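Local coordinates for protein TRAP dicarboxylate transporter-DctP subunit (Desulfovibrio desulfuricans subsp. desulfuricans, PDB 4NHB) that binds sn-glycerol-3-phosphate and probably delivers it, as a periplasmic solute-binding protein, to a TRAP-type membrane transporter, at residues 98-103 / 132-137; 141-146 / 257-262; 145-150 / 268-273; 183-188 / 300-305; 228-233 / 289-294. All coordinates share one frame; numbering follows the deposited sequence.

Contact 1 of 5, residues 98-103 / 132-137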
# COMPACT_ATOMS: atom_id res chain seq x y z
N ALA A 98 3.45 -12.41 -2.53
CA ALA A 98 3.99 -13.44 -3.43
C ALA A 98 4.92 -14.37 -2.69
O ALA A 98 5.11 -15.53 -3.09
CB ALA A 98 4.77 -12.81 -4.60
N LEU A 99 5.53 -13.82 -1.65
CA LEU A 99 6.47 -14.53 -0.80
C LEU A 99 5.88 -15.08 0.49
O LEU A 99 6.52 -15.88 1.17
CB LEU A 99 7.55 -13.57 -0.38
CG LEU A 99 8.13 -12.72 -1.52
CD1 LEU A 99 9.07 -11.71 -0.96
CD2 LEU A 99 8.81 -13.61 -2.49
N HIS A 100 4.70 -14.61 0.85
CA HIS A 100 4.14 -14.94 2.16
C HIS A 100 2.69 -14.53 2.13
O HIS A 100 2.35 -13.35 2.28
CB HIS A 100 4.92 -14.25 3.28
CG HIS A 100 4.40 -14.52 4.65
ND1 HIS A 100 4.30 -15.80 5.17
CD2 HIS A 100 3.96 -13.69 5.62
CE1 HIS A 100 3.82 -15.74 6.39
NE2 HIS A 100 3.61 -14.47 6.70
N PRO A 101 1.81 -15.51 1.88
CA PRO A 101 0.39 -15.19 1.69
C PRO A 101 -0.22 -14.29 2.75
O PRO A 101 -1.09 -13.50 2.39
CB PRO A 101 -0.25 -16.58 1.67
CG PRO A 101 0.81 -17.43 0.99
CD PRO A 101 2.14 -16.88 1.43
N ALA A 102 0.21 -14.37 4.00
CA ALA A 102 -0.45 -13.62 5.05
C ALA A 102 -0.29 -12.11 4.81
O ALA A 102 -1.17 -11.32 5.21
CB ALA A 102 0.09 -13.99 6.43
N MET A 103 0.78 -11.72 4.13
CA MET A 103 1.01 -10.28 3.83
C MET A 103 -0.17 -9.67 3.11
O MET A 103 -0.45 -8.47 3.26
CB MET A 103 2.28 -10.08 3.03
CG MET A 103 3.54 -10.57 3.69
SD MET A 103 3.82 -9.81 5.29
CE MET A 103 5.10 -8.61 4.97
N GLU A 132 4.75 -12.85 11.25
CA GLU A 132 5.41 -14.05 11.75
C GLU A 132 5.84 -14.95 10.62
O GLU A 132 5.01 -15.40 9.84
CB GLU A 132 4.48 -14.85 12.68
CG GLU A 132 4.83 -14.72 14.12
CD GLU A 132 6.25 -15.13 14.39
OE1 GLU A 132 6.73 -16.06 13.70
OE2 GLU A 132 6.88 -14.52 15.28
N GLY A 133 7.12 -15.26 10.56
CA GLY A 133 7.60 -16.19 9.54
C GLY A 133 7.97 -15.54 8.22
O GLY A 133 8.60 -16.16 7.38
N PHE A 134 7.60 -14.27 8.01
CA PHE A 134 7.87 -13.61 6.73
C PHE A 134 9.36 -13.55 6.41
O PHE A 134 9.79 -13.83 5.29
CB PHE A 134 7.30 -12.19 6.75
CG PHE A 134 7.75 -11.37 5.59
CD1 PHE A 134 7.28 -11.64 4.33
CD2 PHE A 134 8.60 -10.31 5.77
CE1 PHE A 134 7.70 -10.90 3.26
CE2 PHE A 134 9.01 -9.54 4.69
CZ PHE A 134 8.56 -9.83 3.46
N THR A 135 10.15 -13.17 7.39
CA THR A 135 11.56 -12.91 7.15
C THR A 135 12.30 -14.20 6.79
O THR A 135 13.23 -14.19 6.00
CB THR A 135 12.25 -12.33 8.38
OG1 THR A 135 11.71 -11.05 8.70
CG2 THR A 135 13.74 -12.18 8.12
N GLU A 136 11.88 -15.30 7.40
CA GLU A 136 12.44 -16.61 7.10
C GLU A 136 12.20 -16.99 5.66
O GLU A 136 13.06 -17.59 5.02
CB GLU A 136 11.81 -17.67 8.02
CG GLU A 136 12.26 -17.57 9.46
CD GLU A 136 11.27 -16.83 10.37
OE1 GLU A 136 10.73 -15.74 10.00
OE2 GLU A 136 11.02 -17.39 11.46
N LYS A 137 11.02 -16.63 5.14
CA LYS A 137 10.67 -16.93 3.76
C LYS A 137 11.30 -15.97 2.73
O LYS A 137 11.50 -16.34 1.56
CB LYS A 137 9.15 -16.86 3.58
CG LYS A 137 8.36 -17.95 4.29
CD LYS A 137 7.00 -18.08 3.64
CE LYS A 137 5.96 -18.62 4.60
NZ LYS A 137 4.65 -18.83 3.91
O HOH W 1 2.29 -15.19 9.39

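Contact 2 of 5, residues 141-146 / 257-262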
# COMPACT_ATOMS: atom_id res chain seq x y z
N ARG A 141 13.02 -7.88 6.27
CA ARG A 141 12.47 -7.54 7.56
C ARG A 141 11.54 -6.38 7.31
O ARG A 141 11.94 -5.37 6.74
CB ARG A 141 13.59 -7.13 8.48
CG ARG A 141 13.26 -6.91 9.93
CD ARG A 141 14.62 -6.70 10.64
NE ARG A 141 14.56 -6.65 12.09
CZ ARG A 141 14.82 -7.68 12.88
NH1 ARG A 141 15.13 -8.87 12.38
NH2 ARG A 141 14.75 -7.53 14.19
N THR A 142 10.30 -6.52 7.76
CA THR A 142 9.31 -5.47 7.62
C THR A 142 9.43 -4.47 8.77
O THR A 142 9.19 -4.83 9.92
CB THR A 142 7.93 -6.14 7.64
OG1 THR A 142 7.93 -7.23 6.69
CG2 THR A 142 6.83 -5.15 7.28
N LEU A 143 9.81 -3.23 8.50
CA LEU A 143 10.15 -2.29 9.58
C LEU A 143 8.97 -1.47 10.09
O LEU A 143 9.03 -0.90 11.19
CB LEU A 143 11.26 -1.35 9.14
CG LEU A 143 12.67 -1.94 8.94
CD1 LEU A 143 13.63 -0.89 8.33
CD2 LEU A 143 13.23 -2.48 10.26
N ASN A 144 7.92 -1.33 9.29
CA ASN A 144 6.79 -0.55 9.73
C ASN A 144 5.56 -0.87 8.88
O ASN A 144 5.61 -1.76 8.03
CB ASN A 144 7.15 0.95 9.72
CG ASN A 144 7.44 1.50 8.31
OD1 ASN A 144 7.22 0.84 7.29
ND2 ASN A 144 8.00 2.71 8.28
N ALA A 145 4.48 -0.15 9.14
CA ALA A 145 3.27 -0.20 8.30
C ALA A 145 2.63 1.19 8.31
O ALA A 145 2.60 1.86 9.33
CB ALA A 145 2.33 -1.22 8.83
N PHE A 146 2.15 1.66 7.16
CA PHE A 146 1.61 2.99 7.11
C PHE A 146 0.64 3.03 5.94
O PHE A 146 0.74 2.22 5.00
CB PHE A 146 2.73 4.03 7.00
CG PHE A 146 3.65 3.84 5.80
CD1 PHE A 146 3.31 4.32 4.55
CD2 PHE A 146 4.86 3.16 5.93
CE1 PHE A 146 4.16 4.13 3.46
CE2 PHE A 146 5.71 2.98 4.85
CZ PHE A 146 5.36 3.46 3.62
N TRP A 257 18.56 2.79 15.53
CA TRP A 257 18.30 4.01 14.77
C TRP A 257 17.44 3.79 13.50
O TRP A 257 16.62 4.63 13.17
CB TRP A 257 19.59 4.60 14.30
CG TRP A 257 20.53 5.02 15.34
CD1 TRP A 257 20.22 5.38 16.61
CD2 TRP A 257 21.94 5.15 15.21
NE1 TRP A 257 21.37 5.72 17.29
CE2 TRP A 257 22.44 5.59 16.44
CE3 TRP A 257 22.84 4.93 14.15
CZ2 TRP A 257 23.80 5.82 16.66
CZ3 TRP A 257 24.17 5.16 14.36
CH2 TRP A 257 24.65 5.61 15.61
N ILE A 258 17.72 2.70 12.78
CA ILE A 258 16.93 2.32 11.59
C ILE A 258 15.47 2.11 12.01
O ILE A 258 14.55 2.67 11.42
CB ILE A 258 17.48 1.04 10.95
CG1 ILE A 258 18.77 1.35 10.19
CG2 ILE A 258 16.49 0.43 9.97
CD1 ILE A 258 19.41 0.13 9.58
N GLU A 259 15.28 1.29 13.05
CA GLU A 259 13.97 1.01 13.61
C GLU A 259 13.21 2.25 14.10
O GLU A 259 12.01 2.39 13.88
CB GLU A 259 14.13 0.04 14.78
CG GLU A 259 14.33 -1.43 14.39
CD GLU A 259 14.92 -2.22 15.56
OE1 GLU A 259 14.92 -3.46 15.48
OE2 GLU A 259 15.35 -1.60 16.57
N GLU A 260 13.91 3.14 14.79
CA GLU A 260 13.30 4.38 15.25
C GLU A 260 12.93 5.29 14.08
O GLU A 260 11.83 5.87 14.04
CB GLU A 260 14.25 5.13 16.19
N ALA A 261 13.84 5.43 13.12
CA ALA A 261 13.53 6.20 11.90
C ALA A 261 12.33 5.62 11.14
O ALA A 261 11.48 6.38 10.67
CB ALA A 261 14.74 6.28 11.01
N ALA A 262 12.22 4.30 11.07
CA ALA A 262 11.04 3.69 10.41
C ALA A 262 9.78 3.97 11.19
O ALA A 262 8.73 4.27 10.60
CB ALA A 262 11.22 2.20 10.23
O HOH W 2 11.13 -0.41 13.08

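Contact 3 of 5, residues 145-150 / 268-273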
# COMPACT_ATOMS: atom_id res chain seq x y z
N ALA A 145 4.48 -0.15 9.14
CA ALA A 145 3.27 -0.20 8.30
C ALA A 145 2.63 1.19 8.31
O ALA A 145 2.60 1.86 9.33
CB ALA A 145 2.33 -1.22 8.83
N PHE A 146 2.15 1.66 7.16
CA PHE A 146 1.61 2.99 7.11
C PHE A 146 0.64 3.03 5.94
O PHE A 146 0.74 2.22 5.00
CB PHE A 146 2.73 4.03 7.00
CG PHE A 146 3.65 3.84 5.80
CD1 PHE A 146 3.31 4.32 4.55
CD2 PHE A 146 4.86 3.16 5.93
CE1 PHE A 146 4.16 4.13 3.46
CE2 PHE A 146 5.71 2.98 4.85
CZ PHE A 146 5.36 3.46 3.62
N PRO A 147 -0.31 3.96 5.98
CA PRO A 147 -1.31 3.88 4.92
C PRO A 147 -0.95 4.74 3.69
O PRO A 147 -0.25 5.75 3.80
CB PRO A 147 -2.54 4.50 5.59
CG PRO A 147 -1.93 5.54 6.55
CD PRO A 147 -0.65 4.92 7.04
N LEU A 148 -1.50 4.36 2.55
CA LEU A 148 -1.56 5.21 1.36
C LEU A 148 -2.98 5.75 1.19
O LEU A 148 -3.19 6.75 0.50
CB LEU A 148 -1.06 4.47 0.10
CG LEU A 148 0.46 4.45 -0.20
CD1 LEU A 148 1.30 3.99 0.95
CD2 LEU A 148 0.81 3.67 -1.47
N GLY A 149 -3.94 5.09 1.83
CA GLY A 149 -5.30 5.56 1.85
C GLY A 149 -6.30 4.55 1.34
O GLY A 149 -5.95 3.62 0.63
N PHE A 150 -7.57 4.75 1.71
CA PHE A 150 -8.64 3.95 1.21
C PHE A 150 -8.82 4.07 -0.30
O PHE A 150 -8.65 5.14 -0.86
CB PHE A 150 -9.95 4.33 1.93
CG PHE A 150 -10.04 3.76 3.34
CD1 PHE A 150 -10.43 2.44 3.56
CD2 PHE A 150 -9.72 4.56 4.43
CE1 PHE A 150 -10.51 1.91 4.87
CE2 PHE A 150 -9.79 4.04 5.74
CZ PHE A 150 -10.19 2.73 5.96
N ASP A 268 4.42 9.69 10.99
CA ASP A 268 4.17 10.93 10.24
C ASP A 268 3.14 10.70 9.15
O ASP A 268 2.24 11.51 8.93
CB ASP A 268 5.47 11.42 9.61
CG ASP A 268 6.45 12.02 10.64
OD1 ASP A 268 6.05 12.27 11.79
OD2 ASP A 268 7.61 12.23 10.29
N VAL A 269 3.28 9.58 8.44
CA VAL A 269 2.40 9.28 7.30
C VAL A 269 0.96 8.99 7.79
O VAL A 269 -0.04 9.47 7.18
CB VAL A 269 2.91 8.10 6.49
CG1 VAL A 269 1.91 7.73 5.42
CG2 VAL A 269 4.31 8.41 5.87
N TRP A 270 0.84 8.19 8.86
CA TRP A 270 -0.50 7.91 9.46
C TRP A 270 -1.20 9.23 9.72
O TRP A 270 -2.40 9.37 9.55
CB TRP A 270 -0.43 7.17 10.80
CG TRP A 270 -0.21 5.73 10.67
CD1 TRP A 270 0.95 5.06 10.89
CD2 TRP A 270 -1.18 4.75 10.30
NE1 TRP A 270 0.78 3.70 10.65
CE2 TRP A 270 -0.53 3.49 10.29
CE3 TRP A 270 -2.53 4.81 9.96
CZ2 TRP A 270 -1.18 2.31 9.95
CZ3 TRP A 270 -3.18 3.64 9.63
CH2 TRP A 270 -2.50 2.39 9.63
N ALA A 271 -0.41 10.19 10.20
CA ALA A 271 -0.96 11.49 10.57
C ALA A 271 -1.22 12.43 9.42
O ALA A 271 -1.85 13.45 9.65
CB ALA A 271 -0.06 12.15 11.61
N MET A 272 -0.79 12.13 8.18
CA MET A 272 -1.05 13.06 7.09
C MET A 272 -2.08 12.62 6.05
O MET A 272 -2.53 13.42 5.28
CB MET A 272 0.24 13.41 6.35
CG MET A 272 0.91 12.27 5.69
SD MET A 272 2.48 12.76 4.96
CE MET A 272 3.54 13.03 6.36
N VAL A 273 -2.47 11.35 6.04
CA VAL A 273 -3.31 10.85 4.98
C VAL A 273 -4.73 11.39 5.11
O VAL A 273 -5.30 11.83 4.15
CB VAL A 273 -3.32 9.31 4.97
CG1 VAL A 273 -4.43 8.79 4.06
CG2 VAL A 273 -2.00 8.81 4.51

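Contact 4 of 5, residues 183-188 / 300-305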
# COMPACT_ATOMS: atom_id res chain seq x y z
N LYS A 183 -13.15 -9.91 -9.36
CA LYS A 183 -14.11 -10.94 -9.77
C LYS A 183 -15.36 -10.89 -8.92
O LYS A 183 -16.48 -10.78 -9.45
CB LYS A 183 -13.48 -12.32 -9.66
CG LYS A 183 -12.07 -12.34 -10.21
CD LYS A 183 -11.78 -13.52 -11.06
CE LYS A 183 -10.31 -13.65 -11.26
NZ LYS A 183 -9.91 -14.94 -11.90
N GLU A 184 -15.17 -10.93 -7.60
CA GLU A 184 -16.31 -11.01 -6.70
C GLU A 184 -17.20 -9.79 -6.91
O GLU A 184 -18.38 -9.83 -6.59
CB GLU A 184 -15.85 -11.06 -5.24
CG GLU A 184 -15.20 -12.35 -4.80
CD GLU A 184 -16.16 -13.53 -4.81
OE1 GLU A 184 -17.37 -13.31 -5.08
OE2 GLU A 184 -15.69 -14.65 -4.58
N CYS A 185 -16.64 -8.72 -7.45
CA CYS A 185 -17.39 -7.48 -7.66
C CYS A 185 -18.12 -7.47 -9.02
O CYS A 185 -18.84 -6.51 -9.38
CB CYS A 185 -16.46 -6.28 -7.58
SG CYS A 185 -15.98 -5.82 -5.94
N GLY A 186 -17.89 -8.52 -9.79
CA GLY A 186 -18.38 -8.59 -11.16
C GLY A 186 -17.60 -7.68 -12.10
O GLY A 186 -18.10 -7.31 -13.15
N ILE A 187 -16.38 -7.32 -11.70
CA ILE A 187 -15.55 -6.41 -12.48
C ILE A 187 -14.65 -7.17 -13.47
O ILE A 187 -14.04 -8.17 -13.12
CB ILE A 187 -14.66 -5.55 -11.55
CG1 ILE A 187 -15.51 -4.52 -10.80
CG2 ILE A 187 -13.55 -4.86 -12.34
CD1 ILE A 187 -14.83 -3.92 -9.51
N SER A 188 -14.53 -6.67 -14.70
CA SER A 188 -13.62 -7.24 -15.68
C SER A 188 -12.24 -6.64 -15.47
O SER A 188 -11.97 -5.57 -16.02
CB SER A 188 -14.05 -6.88 -17.11
OG SER A 188 -15.29 -7.47 -17.43
N GLU A 300 -24.02 -2.55 -0.93
CA GLU A 300 -24.26 -3.91 -0.43
C GLU A 300 -23.51 -4.96 -1.23
O GLU A 300 -23.03 -5.99 -0.70
CB GLU A 300 -25.76 -4.22 -0.51
CG GLU A 300 -26.46 -4.20 0.82
CD GLU A 300 -27.95 -4.30 0.68
OE1 GLU A 300 -28.40 -5.09 -0.18
OE2 GLU A 300 -28.66 -3.58 1.40
N HIS A 301 -23.47 -4.70 -2.52
CA HIS A 301 -22.83 -5.57 -3.49
C HIS A 301 -21.31 -5.64 -3.25
O HIS A 301 -20.70 -6.70 -3.39
CB HIS A 301 -23.14 -5.02 -4.89
CG HIS A 301 -22.42 -5.73 -5.98
ND1 HIS A 301 -22.67 -7.04 -6.31
CD2 HIS A 301 -21.44 -5.32 -6.82
CE1 HIS A 301 -21.89 -7.41 -7.30
NE2 HIS A 301 -21.12 -6.39 -7.63
N LEU A 302 -20.73 -4.50 -2.89
CA LEU A 302 -19.29 -4.41 -2.59
C LEU A 302 -18.97 -5.06 -1.23
O LEU A 302 -18.01 -5.81 -1.09
CB LEU A 302 -18.85 -2.95 -2.59
CG LEU A 302 -18.84 -2.28 -3.97
CD1 LEU A 302 -18.88 -0.77 -3.85
CD2 LEU A 302 -17.63 -2.70 -4.77
N VAL A 303 -19.77 -4.77 -0.21
CA VAL A 303 -19.53 -5.40 1.08
C VAL A 303 -19.53 -6.91 0.92
O VAL A 303 -18.56 -7.58 1.32
CB VAL A 303 -20.55 -4.97 2.14
CG1 VAL A 303 -20.14 -5.52 3.49
CG2 VAL A 303 -20.64 -3.48 2.22
N ASN A 304 -20.59 -7.47 0.32
CA ASN A 304 -20.68 -8.93 0.16
C ASN A 304 -19.51 -9.47 -0.63
O ASN A 304 -18.90 -10.47 -0.26
CB ASN A 304 -21.99 -9.32 -0.53
CG ASN A 304 -23.18 -8.81 0.22
OD1 ASN A 304 -23.09 -8.48 1.41
ND2 ASN A 304 -24.31 -8.74 -0.46
N ALA A 305 -19.19 -8.78 -1.73
CA ALA A 305 -18.03 -9.13 -2.52
C ALA A 305 -16.80 -9.20 -1.63
O ALA A 305 -16.04 -10.16 -1.68
CB ALA A 305 -17.84 -8.12 -3.64

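Contact 5 of 5, residues 228-233 / 289-294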
# COMPACT_ATOMS: atom_id res chain seq x y z
N ILE A 228 -15.42 9.90 -9.64
CA ILE A 228 -14.93 9.08 -8.55
C ILE A 228 -16.10 8.62 -7.69
O ILE A 228 -16.98 9.44 -7.34
CB ILE A 228 -13.94 9.85 -7.68
CG1 ILE A 228 -12.57 9.93 -8.36
CG2 ILE A 228 -13.77 9.11 -6.34
CD1 ILE A 228 -12.51 10.78 -9.61
N SER A 229 -16.13 7.35 -7.35
CA SER A 229 -17.14 6.87 -6.39
C SER A 229 -16.44 6.39 -5.11
O SER A 229 -15.55 5.56 -5.16
CB SER A 229 -18.04 5.78 -6.97
OG SER A 229 -18.97 6.30 -7.93
N LEU A 230 -16.84 6.96 -3.99
CA LEU A 230 -16.26 6.60 -2.71
C LEU A 230 -16.75 5.23 -2.32
O LEU A 230 -17.94 4.99 -2.27
CB LEU A 230 -16.64 7.63 -1.67
CG LEU A 230 -16.12 9.01 -2.04
CD1 LEU A 230 -16.44 10.03 -0.95
CD2 LEU A 230 -14.63 8.99 -2.32
N SER A 231 -15.81 4.32 -2.11
CA SER A 231 -16.11 3.00 -1.60
C SER A 231 -15.25 2.64 -0.37
O SER A 231 -15.78 2.35 0.70
CB SER A 231 -15.88 2.05 -2.76
OG SER A 231 -15.82 0.70 -2.38
N GLY A 232 -13.93 2.67 -0.53
CA GLY A 232 -13.02 2.42 0.58
C GLY A 232 -13.05 0.97 0.96
O GLY A 232 -12.92 0.64 2.12
N HIS A 233 -13.23 0.11 -0.04
CA HIS A 233 -13.31 -1.32 0.13
C HIS A 233 -12.01 -1.94 0.61
O HIS A 233 -12.02 -3.01 1.22
CB HIS A 233 -13.69 -1.95 -1.19
CG HIS A 233 -13.00 -1.33 -2.36
ND1 HIS A 233 -13.39 -0.13 -2.90
CD2 HIS A 233 -11.94 -1.76 -3.10
CE1 HIS A 233 -12.59 0.17 -3.92
NE2 HIS A 233 -11.71 -0.80 -4.06
N GLY A 289 -14.15 17.35 -11.71
CA GLY A 289 -14.34 15.99 -11.25
C GLY A 289 -15.67 15.85 -10.53
O GLY A 289 -16.21 16.83 -10.00
N ASN A 290 -16.21 14.64 -10.50
CA ASN A 290 -17.40 14.36 -9.72
C ASN A 290 -17.15 13.30 -8.65
O ASN A 290 -16.35 12.38 -8.84
CB ASN A 290 -18.53 13.91 -10.65
CG ASN A 290 -19.03 15.03 -11.56
OD1 ASN A 290 -18.55 16.17 -11.50
ND2 ASN A 290 -20.01 14.71 -12.42
N ILE A 291 -17.82 13.43 -7.52
CA ILE A 291 -17.77 12.40 -6.51
C ILE A 291 -19.15 11.84 -6.31
O ILE A 291 -20.10 12.58 -6.12
CB ILE A 291 -17.23 12.94 -5.16
CG1 ILE A 291 -15.78 13.42 -5.37
CG2 ILE A 291 -17.32 11.85 -4.10
CD1 ILE A 291 -15.16 14.13 -4.17
N HIS A 292 -19.25 10.52 -6.34
CA HIS A 292 -20.52 9.86 -6.25
C HIS A 292 -20.56 8.98 -5.02
O HIS A 292 -19.52 8.67 -4.42
CB HIS A 292 -20.76 9.00 -7.48
CG HIS A 292 -20.69 9.76 -8.76
ND1 HIS A 292 -21.46 10.88 -9.00
CD2 HIS A 292 -19.94 9.58 -9.88
CE1 HIS A 292 -21.19 11.35 -10.21
NE2 HIS A 292 -20.28 10.57 -10.76
N GLU A 293 -21.77 8.58 -4.68
CA GLU A 293 -22.04 7.74 -3.54
C GLU A 293 -22.67 6.45 -4.06
O GLU A 293 -23.78 6.47 -4.62
CB GLU A 293 -23.00 8.45 -2.57
CG GLU A 293 -23.16 7.72 -1.25
CD GLU A 293 -22.05 8.05 -0.27
OE1 GLU A 293 -20.94 7.47 -0.39
OE2 GLU A 293 -22.29 8.90 0.63
N PRO A 294 -21.97 5.33 -3.91
CA PRO A 294 -22.70 4.16 -4.39
C PRO A 294 -24.12 4.18 -3.83
O PRO A 294 -24.42 4.90 -2.86
CB PRO A 294 -21.90 2.98 -3.83
CG PRO A 294 -20.55 3.51 -3.56
CD PRO A 294 -20.73 4.97 -3.20

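Contact 1 of 5, residues 98-103 / 132-137
Phe134, His100 and Lys137 bury the most surface where the loop after strand 89-92 meets the start of helix 134-138. The Phe134 ring is touched from two directions. Met103 sets its CE methyl over the centre of one face: CE stands 3.7 Å from the ring centroid and 5° off the ring normal, a CH-pi contact. The Met103 chain bends at chi2 and chi3, and this brings the methyl back over the ring. Its SD lies obliquely to the same ring, so the pair is also a Met-aromatic contact. At the ring edge, His100 CB comes to 3.7 Å from Phe134 CD1.

The imidazole of His100 points into the second segment because CG stands opposite the backbone N (chi1 180°). Phe134 CA lies over one face of it, toward the rim. Lys137 reaches the imidazole edge with an extended chain. Its NZ gives a weak hydrogen bond to His100 ND1 at 3.3 Å, and its CD passes 3.3 Å from Leu99 O. The other ring nitrogen, NE2, is hydrogen-bonded to Ile130 O near the end of helix 125-131. Water 1 joins NE2 (3.1 Å) to Glu132 O (2.8 Å). Gly133 is the N-cap residue of helix 134-138, with positive phi. The arrangement is a helix N-terminus packed against a loop, with the side chain of Met103 about 6 Å from that of Thr94 in the glycerol-3-phosphate site.

Contact 2 of 5, residues 141-146 / 257-262
Leu143 packs against two residues of helix 252-286, and this is the tight part of the contact. Its CD1 meets Ile258 CG2 at 3.6 Å. Its CB lies 3.7 Å from Ala262 CB. Next to this patch, Asn144 ND2 donates to Ala262 O at 2.9 Å. The bond is nearly straight, 170° at the hydrogen. The oxygen lies in the amide plane of Asn144, but the donor stands above the carbonyl plane of Ala262. A chi1 of 64° sets the amide between its own backbone N and carbonyl carbon. The other end of the amide, OD1, takes the backbone N-H of Leu240 in strand 235-243, so the group is held at both ends.

The side toward Glu259 is looser. Water 2 donates to Leu143 O at 2.9 Å and to Glu259 O at 3.0 Å, bridging the two backbones. Farther out, Glu259 OE1 lies near the plane of the Arg141 guanidinium, 4.3 Å from NH2, too far for a salt bridge. Arg141 also has a long, weak ion pair with Asp244.

The chemistry implies a directional link beside the apolar patch, the Asn144 amide bridging a carbonyl of helix 252-286 and strand 235-243, while the charged pair adds at most a weak, long-range attraction.

Contact 3 of 5, residues 145-150 / 268-273
This is a buried helix-on-sheet contact: strand 146-155 of the mixed sheet packs against the long helix 252-286 of this periplasmic-binding-protein fold. Strand 146-150 and helix 268-273 run roughly the same way, 27° apart, with axes 7.1 Å apart at closest approach.

Pro147 is at the centre. Its ring lies against one face of the indole of Trp270, with CD over the six-membered ring, 3.4 Å from its centroid, a CH-pi contact. Val269 and Val273 complete the seat of the proline: Val273 CG2 is 3.9 Å from Pro147 CG. Val269 CG1 also meets Phe146 CD1 at 3.8 Å, coming obliquely to that ring. Pro147 O is enclosed by the valine methyls and has no hydrogen-bond partner in the model.

At Gly149, phi is positive, and CA approaches Val273 CG1 to 4.0 Å. Leu148 points away from the helix; its side chain touches Lys37 and His238 of the glycerol-3-phosphate site. Helix 115-122 adds Leu115, Arg119 and Met122 around the indole. With chi1 at -80°, Trp270 leans over the strand. Its NE1 donates to Ala145 O at 2.9 Å, bent to 134° at the hydrogen, with the oxygen tilted out of the indole plane.

Contact 4 of 5, residues 183-188 / 300-305
His301 NE2 donates to Cys185 O at 2.9 Å, and this bond ties helix 296-308 to the end of helix 176-184. It is fairly straight, 166° at the hydrogen. The oxygen lies at the edge of the imidazole, in its plane. From the carbonyl's side the approach is different: the nitrogen stands well above the carbonyl plane. With chi1 at 173° the imidazole is swung clear of its own backbone N, and this carries it across to the carbonyl.

Beside this bond the packing is apolar. Cys185 SG touches both Leu302 CD2 and Ala305 CB, each at 3.7 Å. The Ala305 methyl also touches Glu184, at 3.5 Å from its O and 3.9 Å from its CB. The short alanine allows a CA-CA distance of 4.9 Å between these two residues. The carboxylate of Glu184 turns to Arg308, with which OE1 makes a salt bridge. Leu302 continues inward to Phe153 of strand 146-155.

Gly186 leaves the helix with positive phi, and its N bonds back to Lys183 O at 2.7 Å. The arrangement is a Schellman C-terminal end of one helix, met at the carbonyl just before Gly186 by a histidine from another helix.

Contact 5 of 5, residues 228-233 / 289-294
Chi1 values of -73° at Ser229 and -57° at His292 put OG and the imidazole beside their own backbone nitrogens. The two residues are paired in the sheet and project on one face of it. There Ser229 OG comes to 3.3 Å from His292 CB and lies near the plane of the ring, at its edge. The imidazole makes its polar bond elsewhere, from NE2 to Glu227.

The other face carries Ile228 and Ile291. Leu230 reaches Ile291 on that side, CG to CG2 at 3.7 Å.

Between the faces runs a short parallel ladder. Ile228 N donates to Asn290 O at 2.8 Å, and Ile228 O receives His292 N at 2.7 Å. Leu230 N then donates to His292 O at 3.2 Å. His292 thus bonds through N and O to Ile228 and Leu230, the residues either side of its partner Ser229, as in parallel pairing. Ile291 CA adds a CA-H...O contact to Ile228 O. Beyond the ladder, Pro294 CD makes a very close, possibly strained approach to Leu230 O, at 2.9 Å.

The pair forms an outlying part of the mixed sheet. Strand 227-229 also pairs with strand 146-155 through Ser229 and Phe153. Helix 252-286 covers the isoleucine face, where Ile284 touches Ile228, and Lys281 and Leu285 touch Ile291.

Overall arrangement
Contact 3 is the buried core contact, contact 5 lies at the surface, and contacts 1, 2 and 4 are partly buried. Contacts 2 and 3 share Ala145 and Phe146 and hold two separate parts of helix 252-286 to one sheet, the first partly through an amide and water, the second mainly through proline and indole. Contact 5 extends the same sheet by backbone bonds; its Gly232 touches Phe150 of contact 3. Contact 1 joins a helix start to a loop, and its Phe134 and Met103 pack on Thr142 of contact 2. Contact 4 joins two helices by a histidine and meets contact 5 through Leu302 and Ser231. Contacts 1 and 5 lie on opposite sides of the chain's centre.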